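Local coordinates for protein alkaline serine protease AL20 (Nesterenkonia abyssinica, PDB 3CP7) that probably cleaves peptide bonds as a secreted, thermostable alkaline serine protease of the trypsin-like fold, at residues E75-A80 against F94-T99; A134-Q139 against N163-S168; S155-I160 against V197-Y202. All coordinates share one frame; numbering follows the deposited sequence.

Interaction 1. Residues E75-A80 against F94-T99; sequences ELVTSA and FAVLET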
ATOM      1  N   GLU A  75       8.115   7.485  -2.329  1.00 13.04           N
ATOM      2  CA  GLU A  75       7.133   6.506  -1.851  1.00 12.50           C
ATOM      3  C   GLU A  75       7.090   5.314  -2.789  1.00 11.34           C
ATOM      4  O   GLU A  75       6.761   5.454  -3.969  1.00 12.15           O
ATOM      5  CB  GLU A  75       5.719   7.087  -1.757  1.00 12.63           C
ATOM      6  CG  GLU A  75       5.493   8.073  -0.616  1.00 14.28           C
ATOM      7  CD  GLU A  75       5.713   9.509  -1.027  1.00 16.62           C
ATOM      8  OE1 GLU A  75       5.833   9.790  -2.240  1.00 16.20           O
ATOM      9  OE2 GLU A  75       5.768  10.369  -0.120  1.00 19.00           O
ATOM     10  N   LEU A  76       7.421   4.146  -2.254  1.00 10.64           N
ATOM     11  CA  LEU A  76       7.213   2.885  -2.951  1.00 10.75           C
ATOM     12  C   LEU A  76       5.826   2.385  -2.586  1.00 10.40           C
ATOM     13  O   LEU A  76       5.485   2.297  -1.392  1.00 10.23           O
ATOM     14  CB  LEU A  76       8.288   1.880  -2.547  1.00 10.84           C
ATOM     15  CG  LEU A  76       9.721   2.392  -2.751  1.00 11.29           C
ATOM     16  CD1 LEU A  76      10.740   1.452  -2.125  1.00 12.44           C
ATOM     17  CD2 LEU A  76      10.008   2.604  -4.231  1.00 11.72           C
ATOM     18  N   VAL A  77       5.016   2.105  -3.609  1.00  9.69           N
ATOM     19  CA  VAL A  77       3.608   1.727  -3.429  1.00 10.36           C
ATOM     20  C   VAL A  77       3.386   0.343  -4.026  1.00  9.85           C
ATOM     21  O   VAL A  77       3.178   0.183  -5.240  1.00 10.11           O
ATOM     22  CB  VAL A  77       2.642   2.761  -4.055  1.00  9.90           C
ATOM     23  CG1 VAL A  77       1.193   2.432  -3.695  1.00 11.40           C
ATOM     24  CG2 VAL A  77       2.993   4.199  -3.600  1.00 10.56           C
ATOM     25  N   THR A  78       3.468  -0.658  -3.162  1.00  9.65           N
ATOM     26  CA  THR A  78       3.308  -2.047  -3.551  1.00 10.22           C
ATOM     27  C   THR A  78       1.843  -2.490  -3.472  1.00  9.48           C
ATOM     28  O   THR A  78       1.083  -1.971  -2.658  1.00  9.23           O
ATOM     29  CB  THR A  78       4.194  -2.945  -2.646  1.00 11.20           C
ATOM     30  OG1 THR A  78       4.024  -4.311  -3.018  1.00 11.66           O
ATOM     31  CG2 THR A  78       3.862  -2.776  -1.154  1.00 12.82           C
ATOM     32  N   SER A  79       1.443  -3.449  -4.309  1.00  8.98           N
ATOM     33  CA  SER A  79       0.145  -4.074  -4.125  1.00  9.00           C
ATOM     34  C   SER A  79       0.143  -4.805  -2.783  1.00  9.05           C
ATOM     35  O   SER A  79       1.203  -5.242  -2.304  1.00  9.29           O
ATOM     36  CB  SER A  79      -0.157  -5.057  -5.249  1.00  8.88           C
ATOM     37  OG  SER A  79       0.578  -6.246  -5.053  1.00  8.64           O
ATOM     38  N   ALA A  80      -1.038  -4.922  -2.174  1.00  8.25           N
ATOM     39  CA  ALA A  80      -1.165  -5.612  -0.897  1.00  9.16           C
ATOM     40  C   ALA A  80      -0.860  -7.083  -1.041  1.00  9.42           C
ATOM     41  O   ALA A  80      -0.222  -7.667  -0.170  1.00 10.04           O
ATOM     42  CB  ALA A  80      -2.548  -5.435  -0.348  1.00  9.84           C
ATOM     43  N   PHE A  94       3.848   0.891  -7.988  1.00  7.52           N
ATOM     44  CA  PHE A  94       4.153   2.224  -8.478  1.00  7.55           C
ATOM     45  C   PHE A  94       5.167   2.846  -7.556  1.00  7.88           C
ATOM     46  O   PHE A  94       5.109   2.631  -6.340  1.00  9.04           O
ATOM     47  CB  PHE A  94       2.866   3.063  -8.529  1.00  8.31           C
ATOM     48  CG  PHE A  94       1.819   2.470  -9.423  1.00  7.40           C
ATOM     49  CD1 PHE A  94       1.823   2.754 -10.788  1.00  7.71           C
ATOM     50  CD2 PHE A  94       0.883   1.563  -8.924  1.00  7.60           C
ATOM     51  CE1 PHE A  94       0.896   2.176 -11.638  1.00  8.44           C
ATOM     52  CE2 PHE A  94      -0.037   0.977  -9.766  1.00  8.59           C
ATOM     53  CZ  PHE A  94      -0.025   1.259 -11.128  1.00  9.46           C
ATOM     54  N   ALA A  95       6.092   3.611  -8.116  1.00  7.93           N
ATOM     55  CA  ALA A  95       7.020   4.384  -7.294  1.00  8.18           C
ATOM     56  C   ALA A  95       6.777   5.854  -7.565  1.00  8.54           C
ATOM     57  O   ALA A  95       6.694   6.290  -8.719  1.00  8.69           O
ATOM     58  CB  ALA A  95       8.468   4.003  -7.600  1.00  8.94           C
ATOM     59  N   VAL A  96       6.644   6.608  -6.481  1.00  9.00           N
ATOM     60  CA  VAL A  96       6.475   8.052  -6.559  1.00  9.25           C
ATOM     61  C   VAL A  96       7.838   8.696  -6.312  1.00  9.66           C
ATOM     62  O   VAL A  96       8.454   8.485  -5.262  1.00 10.28           O
ATOM     63  CB  VAL A  96       5.444   8.546  -5.535  1.00  9.18           C
ATOM     64  CG1 VAL A  96       5.234  10.050  -5.679  1.00 11.05           C
ATOM     65  CG2 VAL A  96       4.121   7.801  -5.717  1.00 10.39           C
ATOM     66  N   LEU A  97       8.303   9.449  -7.308  1.00 10.14           N
ATOM     67  CA  LEU A  97       9.661   9.964  -7.320  1.00 10.71           C
ATOM     68  C   LEU A  97       9.778  11.362  -6.750  1.00 11.45           C
ATOM     69  O   LEU A  97       8.802  12.099  -6.645  1.00 11.97           O
ATOM     70  CB  LEU A  97      10.236   9.914  -8.746  1.00 10.56           C
ATOM     71  CG  LEU A  97      10.130   8.553  -9.461  1.00 10.11           C
ATOM     72  CD1 LEU A  97      10.689   8.655 -10.858  1.00 11.66           C
ATOM     73  CD2 LEU A  97      10.797   7.398  -8.687  1.00 11.49           C
ATOM     74  N   GLU A  98      11.003  11.696  -6.369  1.00 11.66           N
ATOM     75  CA  GLU A  98      11.350  13.022  -5.888  1.00 12.37           C
ATOM     76  C   GLU A  98      11.048  14.103  -6.920  1.00 12.57           C
ATOM     77  O   GLU A  98      10.897  13.837  -8.125  1.00 12.40           O
ATOM     78  CB  GLU A  98      12.841  13.064  -5.545  1.00 12.30           C
ATOM     79  CG  GLU A  98      13.755  12.940  -6.768  1.00 12.81           C
ATOM     80  CD  GLU A  98      15.239  13.021  -6.446  1.00 13.62           C
ATOM     81  OE1 GLU A  98      15.622  13.797  -5.540  1.00 17.23           O
ATOM     82  OE2 GLU A  98      16.026  12.324  -7.123  1.00 14.59           O
ATOM     83  N   THR A  99      10.963  15.332  -6.417  1.00 13.84           N
ATOM     84  CA  THR A  99      10.909  16.526  -7.230  1.00 15.34           C
ATOM     85  C   THR A  99      12.272  17.213  -7.094  1.00 15.90           C
ATOM     86  O   THR A  99      12.835  17.265  -5.998  1.00 16.97           O
ATOM     87  CB  THR A  99       9.772  17.441  -6.740  1.00 15.64           C
ATOM     88  OG1 THR A  99       8.514  16.784  -6.941  1.00 16.64           O
ATOM     89  CG2 THR A  99       9.743  18.745  -7.491  1.00 17.22           C
TER
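Glu75, Leu76 and Val77 pair with Val96, Ala95 and Phe94 as neighbouring antiparallel strands in the six-stranded barrel formed by the first half of this trypsin-like chain. Two hydrogen-bonded pairs, Glu75 with Val96 and Val77 with Phe94, flank the non-hydrogen-bonded pair of Leu76 and Ala95. The bond from Val96 N to Glu75 O is short and almost straight (2.8 Å, 177° at the hydrogen), whereas Val77 N lies nearly in line with the Phe94 C=O bond, 2.8 Å from Phe94 O, but its N-H is bent away from that line (148° at the hydrogen). On the face carrying Leu76 and Ala95, Leu76 CD2 reaches Ala95 CB at 4.0 Å, and Phe55 of strand 55-59 packs on both. On the other face Val77 CG2 lies 4.3 Å from Val96 CG2, while helix 205-214 covers Val77 and Phe94. The Glu75 chain bends at chi2 (93°), and its OE1 comes alongside Val96 CG1 at 3.5 Å. Its other carboxylate oxygen, OE2, forms a salt bridge with Arg85 of the second subunit, and Asn84 of that subunit accepts from Leu76 N. The strand pair thus holds a buried carboxylate against a valine, where the neighbouring subunit's arginine probably stabilises its negative charge.

Interaction 2. Residues A134-Q139 against N163-S168; sequences APFNGQ and NMTGGS. With FMT (formic acid), chain C.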
ATOM      1  N   ALA A 134      22.953 -12.169 -19.754  1.00 18.00           N
ATOM      2  CA  ALA A 134      23.325 -12.649 -21.092  1.00 18.72           C
ATOM      3  C   ALA A 134      22.135 -13.225 -21.875  1.00 19.20           C
ATOM      4  O   ALA A 134      21.341 -13.989 -21.314  1.00 19.14           O
ATOM      5  CB  ALA A 134      24.443 -13.698 -20.982  1.00 19.05           C
ATOM      6  N   PRO A 135      22.014 -12.892 -23.176  1.00 19.55           N
ATOM      7  CA  PRO A 135      22.911 -12.138 -24.059  1.00 19.76           C
ATOM      8  C   PRO A 135      22.637 -10.630 -24.064  1.00 19.68           C
ATOM      9  O   PRO A 135      22.823  -9.960 -25.098  1.00 20.92           O
ATOM     10  CB  PRO A 135      22.572 -12.716 -25.426  1.00 20.16           C
ATOM     11  CG  PRO A 135      21.093 -12.964 -25.341  1.00 20.02           C
ATOM     12  CD  PRO A 135      20.806 -13.332 -23.903  1.00 19.43           C
ATOM     13  N   PHE A 136      22.161 -10.112 -22.933  1.00 18.01           N
ATOM     14  CA  PHE A 136      21.935  -8.683 -22.784  1.00 16.83           C
ATOM     15  C   PHE A 136      22.910  -8.127 -21.754  1.00 15.97           C
ATOM     16  O   PHE A 136      23.496  -8.880 -20.980  1.00 17.03           O
ATOM     17  CB  PHE A 136      20.475  -8.415 -22.409  1.00 16.76           C
ATOM     18  CG  PHE A 136      19.483  -8.957 -23.413  1.00 16.40           C
ATOM     19  CD1 PHE A 136      19.293  -8.327 -24.637  1.00 17.21           C
ATOM     20  CD2 PHE A 136      18.745 -10.108 -23.138  1.00 16.79           C
ATOM     21  CE1 PHE A 136      18.382  -8.826 -25.563  1.00 17.92           C
ATOM     22  CE2 PHE A 136      17.835 -10.612 -24.059  1.00 17.84           C
ATOM     23  CZ  PHE A 136      17.647  -9.967 -25.269  1.00 17.59           C
ATOM     24  N   ASN A 137      23.107  -6.811 -21.766  1.00 14.71           N
ATOM     25  CA  ASN A 137      24.128  -6.201 -20.920  1.00 14.17           C
ATOM     26  C   ASN A 137      23.585  -5.144 -19.972  1.00 13.41           C
ATOM     27  O   ASN A 137      24.344  -4.492 -19.261  1.00 13.45           O
ATOM     28  CB  ASN A 137      25.282  -5.645 -21.771  1.00 14.13           C
ATOM     29  CG  ASN A 137      24.843  -4.536 -22.716  1.00 15.56           C
ATOM     30  OD1 ASN A 137      23.754  -3.974 -22.579  1.00 15.00           O
ATOM     31  ND2 ASN A 137      25.688  -4.222 -23.696  1.00 16.43           N
ATOM     32  N   GLY A 138      22.262  -4.983 -19.970  1.00 12.91           N
ATOM     33  CA  GLY A 138      21.606  -4.052 -19.047  1.00 12.23           C
ATOM     34  C   GLY A 138      21.608  -2.614 -19.519  1.00 12.33           C
ATOM     35  O   GLY A 138      20.992  -1.756 -18.888  1.00 12.46           O
ATOM     36  N   GLN A 139      22.298  -2.353 -20.627  1.00 11.87           N
ATOM     37  CA  GLN A 139      22.554  -0.985 -21.071  1.00 12.35           C
ATOM     38  C   GLN A 139      21.580  -0.487 -22.124  1.00 12.38           C
ATOM     39  O   GLN A 139      21.567   0.709 -22.437  1.00 12.41           O
ATOM     40  CB  GLN A 139      23.986  -0.882 -21.612  1.00 12.51           C
ATOM     41  CG  GLN A 139      25.047  -1.309 -20.613  1.00 14.26           C
ATOM     42  CD  GLN A 139      24.855  -0.670 -19.249  1.00 15.23           C
ATOM     43  OE1 GLN A 139      24.897   0.551 -19.113  1.00 15.93           O
ATOM     44  NE2 GLN A 139      24.626  -1.499 -18.234  1.00 16.72           N
ATOM     45  N   ASN A 163      12.033 -12.874 -25.196  1.00 11.52           N
ATOM     46  CA  ASN A 163      13.330 -13.427 -24.822  1.00 11.91           C
ATOM     47  C   ASN A 163      14.089 -12.598 -23.778  1.00 11.87           C
ATOM     48  O   ASN A 163      15.226 -12.913 -23.466  1.00 12.14           O
ATOM     49  CB  ASN A 163      14.198 -13.658 -26.076  1.00 12.13           C
ATOM     50  CG  ASN A 163      14.629 -12.361 -26.730  1.00 13.73           C
ATOM     51  OD1 ASN A 163      14.171 -11.283 -26.361  1.00 14.52           O
ATOM     52  ND2 ASN A 163      15.514 -12.463 -27.717  1.00 17.40           N
ATOM     53  N   MET A 164      13.458 -11.549 -23.234  1.00 10.87           N
ATOM     54  CA  MET A 164      14.159 -10.682 -22.282  1.00 11.67           C
ATOM     55  C   MET A 164      14.428 -11.381 -20.950  1.00 12.03           C
ATOM     56  O   MET A 164      13.615 -12.183 -20.490  1.00 13.34           O
ATOM     57  CB  MET A 164      13.405  -9.367 -22.049  1.00 11.28           C
ATOM     58  CG  MET A 164      13.411  -8.455 -23.267  1.00 11.42           C
ATOM     59  SD  MET A 164      12.869  -6.760 -22.924  1.00 11.64           S
ATOM     60  CE  MET A 164      11.094  -6.968 -22.693  1.00 13.65           C
ATOM     61  N   THR A 165      15.563 -11.025 -20.349  1.00 12.52           N
ATOM     62  CA  THR A 165      16.124 -11.687 -19.172  1.00 13.25           C
ATOM     63  C   THR A 165      15.999 -10.798 -17.927  1.00 12.53           C
ATOM     64  O   THR A 165      15.453  -9.693 -17.999  1.00 12.32           O
ATOM     65  CB  THR A 165      17.628 -12.030 -19.413  1.00 13.08           C
ATOM     66  OG1 THR A 165      18.343 -10.819 -19.716  1.00 13.93           O
ATOM     67  CG2 THR A 165      17.800 -13.028 -20.554  1.00 15.34           C
ATOM     68  N   GLY A 166      16.521 -11.266 -16.796  1.00 11.75           N
ATOM     69  CA  GLY A 166      16.489 -10.512 -15.538  1.00 10.80           C
ATOM     70  C   GLY A 166      16.973  -9.090 -15.759  1.00 10.56           C
ATOM     71  O   GLY A 166      17.945  -8.872 -16.479  1.00 10.52           O
ATOM     72  N   GLY A 167      16.274  -8.134 -15.143  1.00  9.98           N
ATOM     73  CA  GLY A 167      16.504  -6.704 -15.340  1.00  9.58           C
ATOM     74  C   GLY A 167      15.348  -6.094 -16.111  1.00  9.15           C
ATOM     75  O   GLY A 167      15.084  -4.889 -15.991  1.00  9.36           O
ATOM     76  N   SER A 168      14.675  -6.907 -16.920  1.00  9.13           N
ATOM     77  CA  SER A 168      13.524  -6.436 -17.693  1.00  9.02           C
ATOM     78  C   SER A 168      12.260  -6.313 -16.841  1.00  9.02           C
ATOM     79  O   SER A 168      11.303  -5.636 -17.242  1.00  8.29           O
ATOM     80  CB  SER A 168      13.264  -7.321 -18.927  1.00  9.31           C
ATOM     81  OG  SER A 168      12.933  -8.653 -18.544  1.00  9.85           O
TER
HETATM   82  C   FMT C 219      14.421  -8.692 -12.449  1.00 13.46           C
HETATM   83  O1  FMT C 219      13.662  -8.991 -11.512  1.00 13.54           O
HETATM   84  O2  FMT C 219      14.097  -8.806 -13.634  1.00 12.36           O
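Phe136 and Thr165 bring two irregular loops together, their CA atoms 7.5 Å apart, with a cis peptide bond before Pro135 on one side and a type II turn from Thr165 to Ser168 on the other. The Phe136 ring presents its edge to the second loop: CD2 lies 3.5 Å from Thr165 OG1, and CE2 is equally close to Asn163 O. The Asn163 amide stands steeply to the ring, planes 77° apart, with OD1 3.9 Å from Phe136 CZ. Pro135 CG sits over one ring face, offset toward the rim, and His142 meets the ring edge-to-face. Thr165 OG1, turned between backbone N and carbonyl carbon (chi1 58°), is hydrogen-bonded to Ala133 O, while CG2 packs 3.7 Å from Ala134 O. Loop 163-168 runs up to Ser169, which with His41 and Asp91 has a geometry consistent with the catalytic triad of trypsin-like proteases; Gly167 N donates to O2 of a bound formic acid, probably from the crystallisation liquor, at 2.7 Å, as expected of an oxyanion-hole amide. The acid is also hydrogen-bonded to Ser169 and His41. Inside the turn, Thr165 O accepts from Ser168 N and Ser168 OG, the hydroxyl approaching from above the carbonyl plane at 2.8 Å.

Interaction 3. Residues S155-I160 against V197-Y202; sequences SSTQGI and VMFGPY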
ATOM      1  N   SER A 155      -3.598 -19.005 -13.347  1.00 11.99           N
ATOM      2  CA  SER A 155      -3.810 -17.724 -12.684  1.00 10.69           C
ATOM      3  C   SER A 155      -4.278 -16.696 -13.706  1.00 10.11           C
ATOM      4  O   SER A 155      -4.348 -16.986 -14.901  1.00 10.03           O
ATOM      5  CB  SER A 155      -2.530 -17.247 -11.985  1.00 10.56           C
ATOM      6  OG  SER A 155      -1.691 -16.490 -12.854  1.00 10.33           O
ATOM      7  N   SER A 156      -4.579 -15.490 -13.223  1.00  9.56           N
ATOM      8  CA  SER A 156      -5.052 -14.411 -14.093  1.00  9.47           C
ATOM      9  C   SER A 156      -3.928 -13.724 -14.882  1.00  9.47           C
ATOM     10  O   SER A 156      -4.194 -12.829 -15.698  1.00  8.92           O
ATOM     11  CB  SER A 156      -5.846 -13.377 -13.292  1.00  9.49           C
ATOM     12  OG  SER A 156      -5.004 -12.773 -12.320  1.00  8.65           O
ATOM     13  N   THR A 157      -2.671 -14.110 -14.657  1.00  8.76           N
ATOM     14  CA  THR A 157      -1.589 -13.505 -15.456  1.00  8.87           C
ATOM     15  C   THR A 157      -1.695 -13.926 -16.923  1.00  9.04           C
ATOM     16  O   THR A 157      -2.434 -14.870 -17.269  1.00  9.39           O
ATOM     17  CB  THR A 157      -0.185 -13.844 -14.923  1.00  9.38           C
ATOM     18  OG1 THR A 157       0.045 -15.248 -15.080  1.00  9.43           O
ATOM     19  CG2 THR A 157      -0.073 -13.466 -13.456  1.00  9.51           C
ATOM     20  N   GLN A 158      -0.976 -13.214 -17.782  1.00  8.71           N
ATOM     21  CA  GLN A 158      -0.916 -13.542 -19.208  1.00  8.82           C
ATOM     22  C   GLN A 158       0.526 -13.606 -19.657  1.00  9.34           C
ATOM     23  O   GLN A 158       1.391 -12.943 -19.079  1.00  9.00           O
ATOM     24  CB  GLN A 158      -1.650 -12.500 -20.049  1.00  9.57           C
ATOM     25  CG  GLN A 158      -3.096 -12.287 -19.656  1.00 10.07           C
ATOM     26  CD  GLN A 158      -3.808 -11.388 -20.642  1.00 11.23           C
ATOM     27  OE1 GLN A 158      -4.526 -11.864 -21.520  1.00 11.19           O
ATOM     28  NE2 GLN A 158      -3.581 -10.088 -20.536  1.00 10.46           N
ATOM     29  N   GLY A 159       0.775 -14.400 -20.694  1.00  9.42           N
ATOM     30  CA  GLY A 159       2.111 -14.550 -21.235  1.00  9.66           C
ATOM     31  C   GLY A 159       2.200 -14.088 -22.668  1.00  9.63           C
ATOM     32  O   GLY A 159       1.240 -14.209 -23.434  1.00  9.22           O
ATOM     33  N   ILE A 160       3.360 -13.542 -23.020  1.00 10.13           N
ATOM     34  CA  ILE A 160       3.681 -13.229 -24.411  1.00 10.42           C
ATOM     35  C   ILE A 160       5.037 -13.816 -24.800  1.00 10.51           C
ATOM     36  O   ILE A 160       5.904 -13.983 -23.955  1.00  9.90           O
ATOM     37  CB  ILE A 160       3.696 -11.692 -24.686  1.00 10.80           C
ATOM     38  CG1 ILE A 160       4.695 -10.955 -23.765  1.00 10.41           C
ATOM     39  CG2 ILE A 160       2.290 -11.120 -24.570  1.00 10.34           C
ATOM     40  CD1 ILE A 160       4.893  -9.469 -24.088  1.00 12.38           C
ATOM     41  N   VAL A 197       9.028 -16.923 -22.696  1.00 10.67           N
ATOM     42  CA  VAL A 197       7.683 -16.396 -22.474  1.00 10.76           C
ATOM     43  C   VAL A 197       7.726 -15.512 -21.230  1.00 10.11           C
ATOM     44  O   VAL A 197       8.218 -15.920 -20.183  1.00 10.13           O
ATOM     45  CB  VAL A 197       6.616 -17.515 -22.341  1.00 10.72           C
ATOM     46  CG1 VAL A 197       5.223 -16.921 -22.118  1.00 10.20           C
ATOM     47  CG2 VAL A 197       6.594 -18.393 -23.596  1.00 12.05           C
ATOM     48  N   MET A 198       7.241 -14.280 -21.375  1.00  9.17           N
ATOM     49  CA  MET A 198       7.161 -13.336 -20.262  1.00  9.27           C
ATOM     50  C   MET A 198       5.723 -13.226 -19.779  1.00  8.41           C
ATOM     51  O   MET A 198       4.802 -13.036 -20.582  1.00  8.46           O
ATOM     52  CB  MET A 198       7.633 -11.960 -20.711  1.00  9.39           C
ATOM     53  CG  MET A 198       7.529 -10.886 -19.617  1.00  9.53           C
ATOM     54  SD  MET A 198       8.816 -11.026 -18.368  1.00 11.08           S
ATOM     55  CE  MET A 198      10.221 -10.444 -19.334  1.00 12.05           C
ATOM     56  N   PHE A 199       5.533 -13.333 -18.464  1.00  8.24           N
ATOM     57  CA  PHE A 199       4.221 -13.155 -17.871  1.00  7.66           C
ATOM     58  C   PHE A 199       4.105 -11.809 -17.205  1.00  7.73           C
ATOM     59  O   PHE A 199       5.066 -11.293 -16.625  1.00  7.93           O
ATOM     60  CB  PHE A 199       3.893 -14.301 -16.903  1.00  8.54           C
ATOM     61  CG  PHE A 199       3.760 -15.612 -17.607  1.00  8.22           C
ATOM     62  CD1 PHE A 199       4.879 -16.392 -17.852  1.00  8.79           C
ATOM     63  CD2 PHE A 199       2.527 -16.024 -18.102  1.00  9.28           C
ATOM     64  CE1 PHE A 199       4.774 -17.597 -18.562  1.00  9.88           C
ATOM     65  CE2 PHE A 199       2.407 -17.227 -18.818  1.00  9.91           C
ATOM     66  CZ  PHE A 199       3.530 -18.007 -19.050  1.00  9.74           C
ATOM     67  N   GLY A 200       2.914 -11.247 -17.336  1.00  7.52           N
ATOM     68  CA  GLY A 200       2.591  -9.971 -16.727  1.00  7.49           C
ATOM     69  C   GLY A 200       1.228 -10.050 -16.093  1.00  8.19           C
ATOM     70  O   GLY A 200       0.345 -10.744 -16.590  1.00  7.98           O
ATOM     71  N   PRO A 201       1.032  -9.330 -14.987  1.00  7.29           N
ATOM     72  CA  PRO A 201      -0.238  -9.430 -14.277  1.00  7.65           C
ATOM     73  C   PRO A 201      -1.392  -8.748 -15.000  1.00  7.43           C
ATOM     74  O   PRO A 201      -1.187  -7.774 -15.743  1.00  7.68           O
ATOM     75  CB  PRO A 201       0.051  -8.721 -12.947  1.00  7.64           C
ATOM     76  CG  PRO A 201       1.109  -7.694 -13.320  1.00  7.28           C
ATOM     77  CD  PRO A 201       1.984  -8.426 -14.302  1.00  7.34           C
ATOM     78  N   TYR A 202      -2.602  -9.229 -14.750  1.00  7.72           N
ATOM     79  CA  TYR A 202      -3.776  -8.568 -15.297  1.00  7.56           C
ATOM     80  C   TYR A 202      -3.980  -7.215 -14.612  1.00  7.79           C
ATOM     81  O   TYR A 202      -4.003  -7.122 -13.379  1.00  8.15           O
ATOM     82  CB  TYR A 202      -5.026  -9.451 -15.161  1.00  7.94           C
ATOM     83  CG  TYR A 202      -6.241  -8.828 -15.799  1.00  8.01           C
ATOM     84  CD1 TYR A 202      -7.218  -8.219 -15.016  1.00  8.69           C
ATOM     85  CD2 TYR A 202      -6.386  -8.811 -17.187  1.00  8.71           C
ATOM     86  CE1 TYR A 202      -8.326  -7.620 -15.605  1.00  8.91           C
ATOM     87  CE2 TYR A 202      -7.496  -8.209 -17.780  1.00  9.04           C
ATOM     88  CZ  TYR A 202      -8.458  -7.629 -16.978  1.00  8.20           C
ATOM     89  OH  TYR A 202      -9.547  -7.021 -17.561  1.00 10.25           O
TER
HETATM   90  O   HOH W   1      -2.729 -11.226 -12.815  1.00  8.54           O
HETATM   91  O   HOH W   2      -1.868  -9.321 -18.303  1.00 10.77           O
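Gly159 lets the Phe199 ring lie against bare backbone, CD2 3.5 Å from Gly159 CA, in a non-hydrogen-bonded pair whose CA atoms approach to 4.2 Å. Strands 158-160 and 197-200 run antiparallel in the second six-stranded barrel of the trypsin-like fold, with hydrogen-bonded pairs Gln158–Gly200 and Ile160–Met198 on either side; on the far side Phe199 pairs through its backbone with Ser188 and Tyr189 of strand 183-191. A CB on Gly159 would collide with Phe199 CE2 and Val197 CG1. With chi1 at -66°, Phe199 CG stands beside its backbone N, and CD2 comes to 3.4 Å from Gln158 O. Tyr191 meets the ring edge-to-face, the Tyr189 ring with planes about 15° apart. An alanine in place of Phe199 would remove this ring and is likely to uncover the Gly159 backbone and take an aromatic neighbour from both tyrosines. The Thr157 and Phe199 side chains cross at about a right angle; Thr157 OG1 is hydrogen-bonded to Tyr189 OH, and its CG2 packs 4.1 Å from Pro201 CA. Gln158 OE1 accepts from Gly122 N, while NE2 donates to a water that donates to Gly200 O. Beyond the strands a second water links Ser156 OG to Tyr202 N, 2.8 Å from each atom.

Interaction 1 belongs to the first barrel of the fold, whereas interaction 3 lies in the second; their centres are about 22 Å apart, on opposite sides of the chain's centre. Interaction 2 joins loops that follow strands 124-129 and 158-161 of that second barrel, its centre about 24 Å from that of interaction 1. Along the chain, interaction 1 closes before the others open, while interactions 2 and 3 alternate their segments and touch where Met198 CE packs on Ser168 OG. Strand 158-161 carries part of interaction 3 and leads into the 163-168 loop, so this strand pair of the second barrel is directly continuous with the probable active-site loop.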